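Long-range contacts in putative succinylglutamate desuccinylase / aspartoacylase (Shewanella amazonensis, PDB 3FMC), which probably acts as a zinc-dependent hydrolase of the succinylglutamate desuccinylase/aspartoacylase family: residues 32-37 and 266-271; 57-62 and 257-262; 185-190 and 235-240; 261-266 and 273-278. All coordinates share one frame; numbering follows the deposited sequence. Where two conformers were deposited one is given.

Contact 1 (32-37 and 266-271)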
loop_
_atom_site.group_PDB
_atom_site.type_symbol
_atom_site.label_atom_id
_atom_site.label_comp_id
_atom_site.label_asym_id
_atom_site.label_seq_id
_atom_site.Cartn_x
_atom_site.Cartn_y
_atom_site.Cartn_z
ATOM N N ALA C 32 -3.745 -45.395 -18.551
ATOM C CA ALA C 32 -4.353 -45.578 -17.266
ATOM C C ALA C 32 -3.562 -44.905 -16.176
ATOM O O ALA C 32 -3.783 -45.221 -14.991
ATOM C CB ALA C 32 -4.500 -47.078 -16.957
ATOM N N GLY C 33 -2.655 -44.003 -16.547
ATOM C CA GLY C 33 -1.830 -43.326 -15.556
ATOM C C GLY C 33 -2.654 -42.377 -14.689
ATOM O O GLY C 33 -3.790 -42.026 -15.047
ATOM N N PRO C 34 -2.114 -41.989 -13.529
ATOM C CA PRO C 34 -2.861 -41.037 -12.722
ATOM C C PRO C 34 -2.966 -39.670 -13.405
ATOM O O PRO C 34 -2.103 -39.325 -14.226
ATOM C CB PRO C 34 -2.010 -40.879 -11.448
ATOM C CG PRO C 34 -1.005 -42.012 -11.461
ATOM C CD PRO C 34 -0.835 -42.396 -12.907
ATOM N N SER C 35 -3.994 -38.910 -13.040
ATOM C CA SER C 35 -4.168 -37.540 -13.543
ATOM C C SER C 35 -3.461 -36.567 -12.602
ATOM O O SER C 35 -3.381 -36.764 -11.379
ATOM C CB SER C 35 -5.632 -37.155 -13.691
ATOM O OG SER C 35 -6.327 -37.282 -12.468
ATOM N N VAL C 36 -2.983 -35.485 -13.180
ATOM C CA VAL C 36 -2.178 -34.509 -12.432
ATOM C C VAL C 36 -2.717 -33.100 -12.695
ATOM O O VAL C 36 -3.042 -32.725 -13.846
ATOM C CB VAL C 36 -0.714 -34.548 -12.873
ATOM C CG1 VAL C 36 0.174 -33.657 -11.987
ATOM C CG2 VAL C 36 -0.189 -36.040 -12.880
ATOM N N TYR C 37 -2.777 -32.342 -11.621
ATOM C CA TYR C 37 -3.156 -30.932 -11.651
ATOM C C TYR C 37 -2.011 -30.115 -11.034
ATOM O O TYR C 37 -1.588 -30.404 -9.924
ATOM C CB TYR C 37 -4.440 -30.694 -10.901
ATOM C CG TYR C 37 -4.798 -29.228 -10.765
ATOM C CD1 TYR C 37 -5.558 -28.567 -11.732
ATOM C CD2 TYR C 37 -4.370 -28.500 -9.660
ATOM C CE1 TYR C 37 -5.880 -27.181 -11.572
ATOM C CE2 TYR C 37 -4.695 -27.151 -9.501
ATOM C CZ TYR C 37 -5.457 -26.499 -10.481
ATOM O OH TYR C 37 -5.785 -25.163 -10.362
ATOM N N SER C 266 7.310 -39.952 -13.636
ATOM C CA SER C 266 7.760 -41.296 -14.092
ATOM C C SER C 266 7.475 -42.330 -12.986
ATOM O O SER C 266 6.866 -43.378 -13.209
ATOM C CB SER C 266 9.246 -41.244 -14.472
ATOM O OG SER C 266 9.734 -42.527 -14.779
ATOM N N HIS C 267 7.914 -42.017 -11.766
ATOM C CA HIS C 267 7.604 -42.847 -10.601
ATOM C C HIS C 267 6.129 -43.232 -10.463
ATOM O O HIS C 267 5.797 -44.384 -10.165
ATOM C CB HIS C 267 8.179 -42.188 -9.324
ATOM C CG HIS C 267 7.546 -42.654 -8.051
ATOM N ND1 HIS C 267 7.667 -43.941 -7.574
ATOM C CD2 HIS C 267 6.848 -41.969 -7.113
ATOM C CE1 HIS C 267 7.013 -44.042 -6.431
ATOM N NE2 HIS C 267 6.515 -42.852 -6.122
ATOM N N ARG C 268 5.216 -42.272 -10.668
ATOM C CA ARG C 268 3.782 -42.519 -10.554
ATOM C C ARG C 268 3.117 -43.043 -11.819
ATOM O O ARG C 268 1.915 -43.274 -11.835
ATOM C CB ARG C 268 3.077 -41.228 -10.118
ATOM C CG ARG C 268 3.520 -40.694 -8.740
ATOM C CD ARG C 268 3.163 -41.654 -7.669
ATOM N NE ARG C 268 1.771 -42.071 -7.787
ATOM C CZ ARG C 268 0.748 -41.420 -7.241
ATOM N NH1 ARG C 268 0.945 -40.334 -6.506
ATOM N NH2 ARG C 268 -0.469 -41.885 -7.396
ATOM N N GLY C 269 3.890 -43.245 -12.864
ATOM C CA GLY C 269 3.364 -43.783 -14.106
ATOM C C GLY C 269 2.490 -42.869 -14.904
ATOM O O GLY C 269 1.642 -43.335 -15.672
ATOM N N VAL C 270 2.724 -41.568 -14.749
ATOM C CA VAL C 270 2.010 -40.540 -15.507
ATOM C C VAL C 270 2.624 -40.431 -16.887
ATOM O O VAL C 270 1.908 -40.184 -17.844
ATOM C CB VAL C 270 2.085 -39.170 -14.774
ATOM C CG1 VAL C 270 1.524 -38.038 -15.719
ATOM C CG2 VAL C 270 1.357 -39.257 -13.429
ATOM N N ILE C 271 3.944 -40.616 -16.983
ATOM C CA ILE C 271 4.680 -40.658 -18.225
ATOM C C ILE C 271 5.271 -42.106 -18.354
ATOM O O ILE C 271 5.521 -42.753 -17.342
ATOM C CB ILE C 271 5.762 -39.544 -18.335
ATOM C CG1 ILE C 271 6.815 -39.661 -17.240
ATOM C CG2 ILE C 271 5.081 -38.171 -18.268
ATOM C CD1 ILE C 271 7.976 -38.623 -17.321
#
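Pro34 lays the CG-CD edge of its ring against the carbonyl oxygen of Arg268: Pro34 CD stands 3.1 Å from Arg268 O, and CG is almost as near. Pro34 CG also meets the guanidinium obliquely, 4.1 Å from Arg268 NH2. The arginine chain folds back at both middle torsions (chi2 -64°, chi3 -49°), which brings its end round beside the proline while NH1 is hydrogen-bonded to Tyr264. The second segment is the end of helix 251-267, closed by a Schellman motif: Gly269 has positive phi, its N bonds to Ser266 O at 3.0 Å, and Val270 N reaches Leu265 O at 2.9 Å. The turn carries the chain past Gly33, in the approach to strand 36-40, where Gly33 CA makes a CA-H...O contact of 3.5 Å with Gly269 O. Val270 follows directly. With CG1 anti to its backbone N (chi1 171°), both its methyls meet the first segment, CG2 more closely; Val270 CG2 lies 3.6 Å from Val36 CG2 and covers Pro34 O at the same separation. Pro34 O is buried without a polar partner in the model. Ile167 of the neighbouring strand and Leu265 of the helix also touch this valine pair.

Contact 2 (57-62 and 257-262)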
loop_
_atom_site.group_PDB
_atom_site.type_symbol
_atom_site.label_atom_id
_atom_site.label_comp_id
_atom_site.label_asym_id
_atom_site.label_seq_id
_atom_site.Cartn_x
_atom_site.Cartn_y
_atom_site.Cartn_z
HETATM N N MSE C 57 6.136 -27.912 -19.487
HETATM C CA MSE C 57 5.375 -28.125 -20.702
HETATM C C MSE C 57 6.292 -28.354 -21.915
HETATM O O MSE C 57 5.989 -29.199 -22.768
HETATM C CB MSE C 57 4.405 -26.968 -20.942
HETATM C CG MSE C 57 3.318 -26.966 -19.924
HETATM SE SE MSE C 57 1.891 -25.643 -20.275
HETATM C CE MSE C 57 2.877 -24.053 -20.457
ATOM N N LYS C 58 7.383 -27.618 -22.011
ATOM C CA LYS C 58 8.331 -27.799 -23.122
ATOM C C LYS C 58 8.904 -29.224 -23.128
ATOM O O LYS C 58 9.086 -29.830 -24.204
ATOM C CB LYS C 58 9.498 -26.820 -23.041
ATOM C CG LYS C 58 9.131 -25.367 -23.137
ATOM C CD LYS C 58 8.418 -24.989 -24.386
ATOM C CE LYS C 58 9.286 -24.740 -25.551
ATOM N NZ LYS C 58 8.391 -24.086 -26.583
ATOM N N LEU C 59 9.212 -29.731 -21.931
ATOM C CA LEU C 59 9.719 -31.117 -21.780
ATOM C C LEU C 59 8.644 -32.158 -22.086
ATOM O O LEU C 59 8.899 -33.136 -22.784
ATOM C CB LEU C 59 10.246 -31.328 -20.356
ATOM C CG LEU C 59 11.588 -30.709 -20.019
ATOM C CD1 LEU C 59 11.857 -30.722 -18.525
ATOM C CD2 LEU C 59 12.668 -31.404 -20.782
ATOM N N LEU C 60 7.436 -31.936 -21.571
ATOM C CA LEU C 60 6.328 -32.866 -21.717
ATOM C C LEU C 60 5.976 -33.095 -23.168
ATOM O O LEU C 60 5.495 -34.165 -23.525
ATOM C CB LEU C 60 5.110 -32.432 -20.955
ATOM C CG LEU C 60 5.167 -32.724 -19.458
ATOM C CD1 LEU C 60 3.997 -31.951 -18.796
ATOM C CD2 LEU C 60 5.122 -34.233 -19.141
ATOM N N GLU C 61 6.220 -32.103 -24.001
ATOM C CA GLU C 61 5.932 -32.263 -25.413
ATOM C C GLU C 61 6.661 -33.444 -26.037
ATOM O O GLU C 61 6.190 -33.947 -27.046
ATOM C CB GLU C 61 6.202 -30.961 -26.163
ATOM C CG GLU C 61 5.082 -29.977 -25.853
ATOM C CD GLU C 61 5.387 -28.583 -26.281
ATOM O OE1 GLU C 61 6.453 -28.355 -26.927
ATOM O OE2 GLU C 61 4.543 -27.725 -25.954
ATOM N N HIS C 62 7.741 -33.908 -25.400
ATOM C CA HIS C 62 8.580 -35.023 -25.859
ATOM C C HIS C 62 8.486 -36.330 -25.063
ATOM O O HIS C 62 9.335 -37.219 -25.221
ATOM C CB HIS C 62 10.044 -34.607 -25.805
ATOM C CG HIS C 62 10.307 -33.285 -26.435
ATOM N ND1 HIS C 62 9.945 -33.004 -27.735
ATOM C CD2 HIS C 62 10.886 -32.164 -25.949
ATOM C CE1 HIS C 62 10.283 -31.759 -28.020
ATOM N NE2 HIS C 62 10.861 -31.231 -26.956
ATOM N N ASP C 257 13.986 -27.705 -11.686
ATOM C CA ASP C 257 12.775 -28.032 -10.943
ATOM C C ASP C 257 11.850 -28.938 -11.787
ATOM O O ASP C 257 11.283 -29.924 -11.303
ATOM C CB ASP C 257 12.007 -26.751 -10.598
ATOM C CG ASP C 257 12.813 -25.794 -9.760
ATOM O OD1 ASP C 257 13.695 -26.242 -8.969
ATOM O OD2 ASP C 257 12.578 -24.576 -9.890
ATOM N N ALA C 258 11.677 -28.572 -13.050
ATOM C CA ALA C 258 10.810 -29.351 -13.961
ATOM C C ALA C 258 11.336 -30.794 -14.117
ATOM O O ALA C 258 10.556 -31.758 -14.155
ATOM C CB ALA C 258 10.746 -28.649 -15.314
ATOM N N GLU C 259 12.663 -30.945 -14.124
ATOM C CA GLU C 259 13.277 -32.285 -14.267
ATOM C C GLU C 259 12.978 -33.154 -13.049
ATOM O O GLU C 259 12.703 -34.361 -13.151
ATOM C CB GLU C 259 14.766 -32.141 -14.580
ATOM C CG GLU C 259 15.027 -31.662 -16.008
ATOM C CD GLU C 259 16.496 -31.250 -16.246
ATOM O OE1 GLU C 259 17.290 -31.187 -15.277
ATOM O OE2 GLU C 259 16.853 -30.950 -17.399
ATOM N N GLY C 260 12.953 -32.543 -11.872
ATOM C CA GLY C 260 12.550 -33.257 -10.664
ATOM C C GLY C 260 11.096 -33.683 -10.682
ATOM O O GLY C 260 10.760 -34.782 -10.301
ATOM N N ILE C 261 10.209 -32.779 -11.093
ATOM C CA ILE C 261 8.793 -33.095 -11.221
ATOM C C ILE C 261 8.647 -34.284 -12.175
ATOM O O ILE C 261 7.907 -35.217 -11.889
ATOM C CB ILE C 261 8.004 -31.888 -11.736
ATOM C CG1 ILE C 261 8.001 -30.778 -10.657
ATOM C CG2 ILE C 261 6.564 -32.299 -12.102
ATOM C CD1 ILE C 261 7.364 -29.453 -11.066
ATOM N N LEU C 262 9.363 -34.264 -13.279
ATOM C CA LEU C 262 9.304 -35.413 -14.222
ATOM C C LEU C 262 9.688 -36.728 -13.561
ATOM O O LEU C 262 9.073 -37.765 -13.857
ATOM C CB LEU C 262 10.154 -35.165 -15.453
ATOM C CG LEU C 262 9.682 -34.268 -16.588
ATOM C CD1 LEU C 262 10.867 -34.137 -17.584
ATOM C CD2 LEU C 262 8.459 -34.865 -17.245
#
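Leu59 and Leu262 interlock where helix 48-60 runs beside helix 251-267, two helices of the alpha/beta catalytic domain that characterises the zinc exopeptidase clan. The backbones stay well apart, with Leu59 CA and Ala258 CA 8.1 Å from each other, so the interface is filled by side chains alone. Leu59 is the main bump. Its CD1 enters the hollow bounded by Ala258, Glu259 and Leu262, residues spaced over one turn of the partner helix. The floor is the small methyl of Ala258, whose CB lies 4.0 Å from Leu59 CD1; a side of the hollow is the aliphatic part of Glu259, whose CG is 4.2 Å from the same methyl. Leu59 CD1 also touches Leu262 CD1 at 3.7 Å.

The return bump is Leu262, whose two methyls straddle neighbouring residues of helix 48-60: its torsions (chi1 -78°, chi2 174°) place CD1 at Leu59 and CD2 at Leu60. Leu56, Tyr63 and Ile271 also pack on Leu262, making it buried from several directions. On another flank of helix 48-60, Tyr326 of a second subunit packs on the selenomethionine Met57 and on Lys58, and its OH is hydrogen-bonded to Glu61. Leu60 starts off beside the partner helix, but its CD2 bends in, and the Leu60 and Leu262 side chains run past one another in opposite senses with Leu60 CD2 3.9 Å from Leu262 CD2.

Contact 3 (185-190 and 235-240); sequences EYERSA and RVSALT
Tyr186 and Glu187 hold the tight part of this contact through two short hydrogen bonds. Tyr186 OH donates to Val236 O at 2.5 Å; the acceptor lies at the ring edge, near its plane, and the hydroxyl is tilted 17° from the carbonyl plane. Val236 was modelled in two conformers, so that length deserves some caution. The tyrosine gets there because its CG sits between the backbone N and carbonyl carbon (chi1 71°), which swings the ring off the loop so that its hydroxyl end arrives at the strand; Trp219 meets it edge-to-face. Alongside, Ser237 OG donates to Glu187 OE1 at 2.6 Å, on the syn side of the carboxylate but 27° out of its plane. A water sits between these two bonds: it donates to Glu187 OE1 at 2.9 Å and weakly to Tyr186 OH, and it accepts a longer bond from Ala238 N at 3.3 Å. With Ser237 and the water on OE1, and Tyr264 OH and a long, weak ion pair to Arg268 NH1 on OE2, the Glu187 carboxylate is probably ionised.

The second segment leads into strand 237-243, which pairs in parallel with strand 167-174 in the central sheet of the alpha/beta domain. The first follows strand 176-184, the antiparallel partner of 237-243, so the two hydroxyl-based bonds tie the loop after one strand to the beginning of its neighbour.

Farther along, the contact thins to a single apolar touch, Ala190 CB with Leu239 CD2 at 3.9 Å, while Ser189 is exposed and Arg188 turns away to reach the C-terminal carboxylate of Leu368.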
loop_
_atom_site.group_PDB
_atom_site.type_symbol
_atom_site.label_atom_id
_atom_site.label_comp_id
_atom_site.label_asym_id
_atom_site.label_seq_id
_atom_site.Cartn_x
_atom_site.Cartn_y
_atom_site.Cartn_z
ATOM N N GLU C 185 2.591 -36.577 5.673
ATOM C CA GLU C 185 3.235 -37.729 6.309
ATOM C C GLU C 185 2.906 -39.044 5.626
ATOM O O GLU C 185 3.753 -39.915 5.591
ATOM C CB GLU C 185 2.869 -37.793 7.794
ATOM C CG GLU C 185 3.428 -36.673 8.618
ATOM C CD GLU C 185 3.028 -36.781 10.061
ATOM O OE1 GLU C 185 2.967 -37.929 10.571
ATOM O OE2 GLU C 185 2.762 -35.740 10.686
ATOM N N TYR C 186 1.702 -39.189 5.061
ATOM C CA TYR C 186 1.302 -40.440 4.398
ATOM C C TYR C 186 2.069 -40.737 3.066
ATOM O O TYR C 186 1.991 -41.865 2.555
ATOM C CB TYR C 186 -0.218 -40.511 4.154
ATOM C CG TYR C 186 -0.712 -39.574 3.079
ATOM C CD1 TYR C 186 -0.675 -39.939 1.737
ATOM C CD2 TYR C 186 -1.206 -38.302 3.402
ATOM C CE1 TYR C 186 -1.085 -39.069 0.743
ATOM C CE2 TYR C 186 -1.672 -37.443 2.413
ATOM C CZ TYR C 186 -1.597 -37.823 1.085
ATOM O OH TYR C 186 -2.031 -36.987 0.077
ATOM N N GLU C 187 2.776 -39.765 2.485
ATOM C CA GLU C 187 3.562 -40.026 1.308
ATOM C C GLU C 187 4.954 -39.456 1.414
ATOM O O GLU C 187 5.430 -38.767 0.518
ATOM C CB GLU C 187 2.885 -39.545 0.011
ATOM C CG GLU C 187 3.497 -40.211 -1.237
ATOM C CD GLU C 187 2.937 -39.662 -2.549
ATOM O OE1 GLU C 187 1.889 -39.007 -2.477
ATOM O OE2 GLU C 187 3.543 -39.875 -3.635
ATOM N N ARG C 188 5.617 -39.787 2.519
ATOM C CA ARG C 188 7.005 -39.404 2.752
ATOM C C ARG C 188 7.934 -39.793 1.591
ATOM O O ARG C 188 8.881 -39.071 1.263
ATOM C CB ARG C 188 7.464 -40.039 4.059
ATOM C CG ARG C 188 8.938 -39.879 4.289
ATOM C CD ARG C 188 9.310 -40.293 5.668
ATOM N NE ARG C 188 10.739 -40.505 5.721
ATOM C CZ ARG C 188 11.430 -40.640 6.844
ATOM N NH1 ARG C 188 10.796 -40.567 8.015
ATOM N NH2 ARG C 188 12.754 -40.843 6.778
ATOM N N SER C 189 7.616 -40.883 0.897
ATOM C CA SER C 189 8.420 -41.300 -0.228
ATOM C C SER C 189 8.504 -40.301 -1.361
ATOM O O SER C 189 9.481 -40.316 -2.132
ATOM C CB SER C 189 7.899 -42.633 -0.779
ATOM O OG SER C 189 6.561 -42.495 -1.241
ATOM N N ALA C 190 7.508 -39.413 -1.494
ATOM C CA ALA C 190 7.502 -38.489 -2.623
ATOM C C ALA C 190 8.752 -37.622 -2.675
ATOM O O ALA C 190 9.219 -37.255 -3.752
ATOM C CB ALA C 190 6.209 -37.602 -2.621
ATOM N N ARG C 235 -6.179 -41.661 -1.544
ATOM C CA ARG C 235 -6.239 -41.740 -2.999
ATOM C C ARG C 235 -5.883 -40.460 -3.746
ATOM O O ARG C 235 -6.153 -40.354 -4.941
ATOM C CB ARG C 235 -7.608 -42.269 -3.436
ATOM C CG ARG C 235 -7.931 -43.657 -2.885
ATOM C CD ARG C 235 -7.288 -44.784 -3.681
ATOM N NE ARG C 235 -7.715 -46.080 -3.143
ATOM C CZ ARG C 235 -7.798 -47.224 -3.828
ATOM N NH1 ARG C 235 -7.533 -47.267 -5.131
ATOM N NH2 ARG C 235 -8.194 -48.329 -3.204
ATOM N N VAL C 236 -5.272 -39.504 -3.055
ATOM C CA VAL C 236 -4.765 -38.294 -3.711
ATOM C C VAL C 236 -3.437 -37.888 -3.101
ATOM O O VAL C 236 -3.267 -37.973 -1.894
ATOM C CB VAL C 236 -5.781 -37.111 -3.638
ATOM C CG1 VAL C 236 -5.067 -35.711 -3.605
ATOM C CG2 VAL C 236 -6.832 -37.231 -4.799
ATOM N N SER C 237 -2.519 -37.438 -3.955
ATOM C CA SER C 237 -1.225 -36.936 -3.550
ATOM C C SER C 237 -1.351 -35.409 -3.719
ATOM O O SER C 237 -1.862 -34.964 -4.713
ATOM C CB SER C 237 -0.121 -37.500 -4.428
ATOM O OG SER C 237 -0.031 -38.899 -4.205
ATOM N N ALA C 238 -0.879 -34.635 -2.750
ATOM C CA ALA C 238 -0.931 -33.160 -2.819
ATOM C C ALA C 238 0.302 -32.645 -2.112
ATOM O O ALA C 238 0.484 -32.839 -0.888
ATOM C CB ALA C 238 -2.198 -32.601 -2.203
ATOM N N LEU C 239 1.155 -32.030 -2.914
ATOM C CA LEU C 239 2.470 -31.543 -2.474
ATOM C C LEU C 239 2.608 -30.070 -2.843
ATOM O O LEU C 239 2.082 -29.633 -3.877
ATOM C CB LEU C 239 3.530 -32.344 -3.227
ATOM C CG LEU C 239 3.378 -33.859 -2.980
ATOM C CD1 LEU C 239 3.576 -34.598 -4.241
ATOM C CD2 LEU C 239 4.322 -34.287 -1.887
ATOM N N THR C 240 3.358 -29.315 -2.028
ATOM C CA THR C 240 3.591 -27.899 -2.298
ATOM C C THR C 240 5.079 -27.705 -2.435
ATOM O O THR C 240 5.822 -27.986 -1.522
ATOM C CB THR C 240 2.982 -27.022 -1.170
ATOM O OG1 THR C 240 1.588 -27.341 -1.030
ATOM C CG2 THR C 240 3.168 -25.542 -1.432
HETATM O O HOH W 1 0.915 -36.695 -0.981
#

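Contact 4 (261-266 and 273-278)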
loop_
_atom_site.group_PDB
_atom_site.type_symbol
_atom_site.label_atom_id
_atom_site.label_comp_id
_atom_site.label_asym_id
_atom_site.label_seq_id
_atom_site.Cartn_x
_atom_site.Cartn_y
_atom_site.Cartn_z
ATOM N N ILE C 261 10.209 -32.779 -11.093
ATOM C CA ILE C 261 8.793 -33.095 -11.221
ATOM C C ILE C 261 8.647 -34.284 -12.175
ATOM O O ILE C 261 7.907 -35.217 -11.889
ATOM C CB ILE C 261 8.004 -31.888 -11.736
ATOM C CG1 ILE C 261 8.001 -30.778 -10.657
ATOM C CG2 ILE C 261 6.564 -32.299 -12.102
ATOM C CD1 ILE C 261 7.364 -29.453 -11.066
ATOM N N LEU C 262 9.363 -34.264 -13.279
ATOM C CA LEU C 262 9.304 -35.413 -14.222
ATOM C C LEU C 262 9.688 -36.728 -13.561
ATOM O O LEU C 262 9.073 -37.765 -13.857
ATOM C CB LEU C 262 10.154 -35.165 -15.453
ATOM C CG LEU C 262 9.682 -34.268 -16.588
ATOM C CD1 LEU C 262 10.867 -34.137 -17.584
ATOM C CD2 LEU C 262 8.459 -34.865 -17.245
ATOM N N ALA C 263 10.713 -36.724 -12.706
ATOM C CA ALA C 263 11.080 -37.966 -11.975
ATOM C C ALA C 263 9.877 -38.498 -11.158
ATOM O O ALA C 263 9.622 -39.707 -11.104
ATOM C CB ALA C 263 12.305 -37.742 -11.076
ATOM N N TYR C 264 9.124 -37.602 -10.477
ATOM C CA TYR C 264 7.959 -37.997 -9.730
ATOM C C TYR C 264 6.891 -38.557 -10.667
ATOM O O TYR C 264 6.282 -39.565 -10.384
ATOM C CB TYR C 264 7.381 -36.829 -8.890
ATOM C CG TYR C 264 6.224 -37.245 -8.034
ATOM C CD1 TYR C 264 6.408 -38.045 -6.926
ATOM C CD2 TYR C 264 4.921 -36.824 -8.322
ATOM C CE1 TYR C 264 5.363 -38.458 -6.157
ATOM C CE2 TYR C 264 3.862 -37.232 -7.537
ATOM C CZ TYR C 264 4.083 -38.028 -6.441
ATOM O OH TYR C 264 3.044 -38.454 -5.627
ATOM N N LEU C 265 6.684 -37.880 -11.788
ATOM C CA LEU C 265 5.673 -38.321 -12.773
ATOM C C LEU C 265 6.031 -39.712 -13.352
ATOM O O LEU C 265 5.147 -40.533 -13.550
ATOM C CB LEU C 265 5.555 -37.264 -13.869
ATOM C CG LEU C 265 5.046 -35.877 -13.437
ATOM C CD1 LEU C 265 4.791 -34.974 -14.644
ATOM C CD2 LEU C 265 3.833 -36.015 -12.554
ATOM N N SER C 266 7.310 -39.952 -13.636
ATOM C CA SER C 266 7.760 -41.296 -14.092
ATOM C C SER C 266 7.475 -42.330 -12.986
ATOM O O SER C 266 6.866 -43.378 -13.209
ATOM C CB SER C 266 9.246 -41.244 -14.472
ATOM O OG SER C 266 9.734 -42.527 -14.779
ATOM N N GLU C 273 8.133 -43.030 -19.892
ATOM C CA GLU C 273 9.571 -43.020 -19.795
ATOM C C GLU C 273 10.122 -43.147 -18.385
ATOM O O GLU C 273 9.484 -42.734 -17.424
ATOM C CB GLU C 273 10.145 -41.731 -20.392
ATOM C CG GLU C 273 10.074 -41.611 -21.886
ATOM C CD GLU C 273 8.733 -41.186 -22.445
ATOM O OE1 GLU C 273 7.724 -40.989 -21.711
ATOM O OE2 GLU C 273 8.709 -41.045 -23.678
ATOM N N THR C 274 11.313 -43.728 -18.295
ATOM C CA THR C 274 12.041 -43.807 -17.055
ATOM C C THR C 274 12.789 -42.493 -16.848
ATOM O O THR C 274 13.567 -42.067 -17.701
ATOM C CB THR C 274 13.066 -44.981 -17.105
ATOM O OG1 THR C 274 12.368 -46.188 -17.375
ATOM C CG2 THR C 274 13.833 -45.107 -15.776
ATOM N N VAL C 275 12.502 -41.823 -15.723
ATOM C CA VAL C 275 13.204 -40.624 -15.297
ATOM C C VAL C 275 13.511 -40.895 -13.836
ATOM O O VAL C 275 12.610 -40.988 -13.000
ATOM C CB VAL C 275 12.385 -39.347 -15.489
ATOM C CG1 VAL C 275 13.230 -38.113 -15.121
ATOM C CG2 VAL C 275 11.911 -39.227 -16.919
ATOM N N LEU C 276 14.789 -41.129 -13.545
ATOM C CA LEU C 276 15.225 -41.475 -12.172
ATOM C C LEU C 276 15.563 -40.220 -11.370
ATOM O O LEU C 276 15.995 -39.224 -11.937
ATOM C CB LEU C 276 16.449 -42.418 -12.176
ATOM C CG LEU C 276 16.248 -43.828 -12.731
ATOM C CD1 LEU C 276 17.530 -44.640 -12.559
ATOM C CD2 LEU C 276 15.086 -44.526 -12.032
ATOM N N PRO C 277 15.375 -40.268 -10.045
ATOM C CA PRO C 277 15.664 -39.083 -9.231
ATOM C C PRO C 277 17.110 -38.649 -9.279
ATOM O O PRO C 277 18.034 -39.503 -9.382
ATOM C CB PRO C 277 15.339 -39.550 -7.804
ATOM C CG PRO C 277 14.423 -40.655 -7.972
ATOM C CD PRO C 277 14.908 -41.374 -9.208
ATOM N N LYS C 278 17.296 -37.329 -9.229
ATOM C CA LYS C 278 18.622 -36.743 -9.176
ATOM C C LYS C 278 19.272 -37.205 -7.887
ATOM O O LYS C 278 18.637 -37.181 -6.832
ATOM C CB LYS C 278 18.534 -35.243 -9.185
ATOM C CG LYS C 278 19.870 -34.538 -9.142
ATOM C CD LYS C 278 19.646 -33.042 -9.142
ATOM C CE LYS C 278 20.960 -32.261 -9.063
ATOM N NZ LYS C 278 20.646 -30.856 -8.719
HETATM O O HOH W 2 11.710 -41.502 -10.663
#
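Leu262 begins the contact with its carbonyl oxygen, Leu262 O lying 4.0 Å from Val275 CB; most of its side chain is packed against helix 48-60. At Ala263 the two chains come closest, the CA atoms of Ala263 and Val275 being 4.8 Å apart. The small side chain lets the extended chain come close to the helix backbone: Ala263 CA makes a CA-H...O contact with Val275 O, and Ala263 CB reaches Pro277 CA at 4.1 Å. Val275 CG1, anti to the backbone N (chi1 -176°), lies over the helix backbone 3.8 Å from Ala263 CA. A water donates to both Ala263 O and Val275 O, the latter at 2.6 Å, bridging helix carbonyl to loop carbonyl. Tyr264 and Leu265 turn to the domain interior, Tyr264 stacking on Phe194.

One turn after Leu262 comes Ser266, whose CB is 3.8 Å from Val275 CB. A chi1 of 174° puts its OG beside the carbonyl carbon, between Glu273 O and Val275 N. It donates to Glu273 O at 2.7 Å, in the carbonyl plane on a lone pair, and accepts from Val275 N at 3.0 Å with an N-H...O angle of 151°. The contact joins the last turns of the helix to the extended segment that returns obliquely across it. Because the serine proton is committed to Glu273 O, its oxygen is left to receive the Val275 N-H, and one hydroxyl thus satisfies two backbone groups of a chain with no regular strand partner here.

Helix 251-267 and the turn after it unite contacts 1, 2 and 4: the centres of contacts 2 and 4 lie about 9 Å apart, those of 1 and 4 about 10 Å. Leu262 serves both 2 and 4, and Ile271 of contact 1 packs on Leu60 of contact 2. Contact 3 meets contacts 1 and 4, chiefly through polar groups: Arg268 NH1 makes a weak hydrogen bond, 2.9 Å, to Ser237 OG, and Tyr264 OH is 2.5 Å from Glu187 OE2, with Ala190 and Leu239 also packing on Tyr264. Contacts 2 and 3 do not touch. Thr240, ending contact 3's strand segment, packs on His172; with His43 and Glu46, this histidine possibly forms the zinc site, vacant in this model.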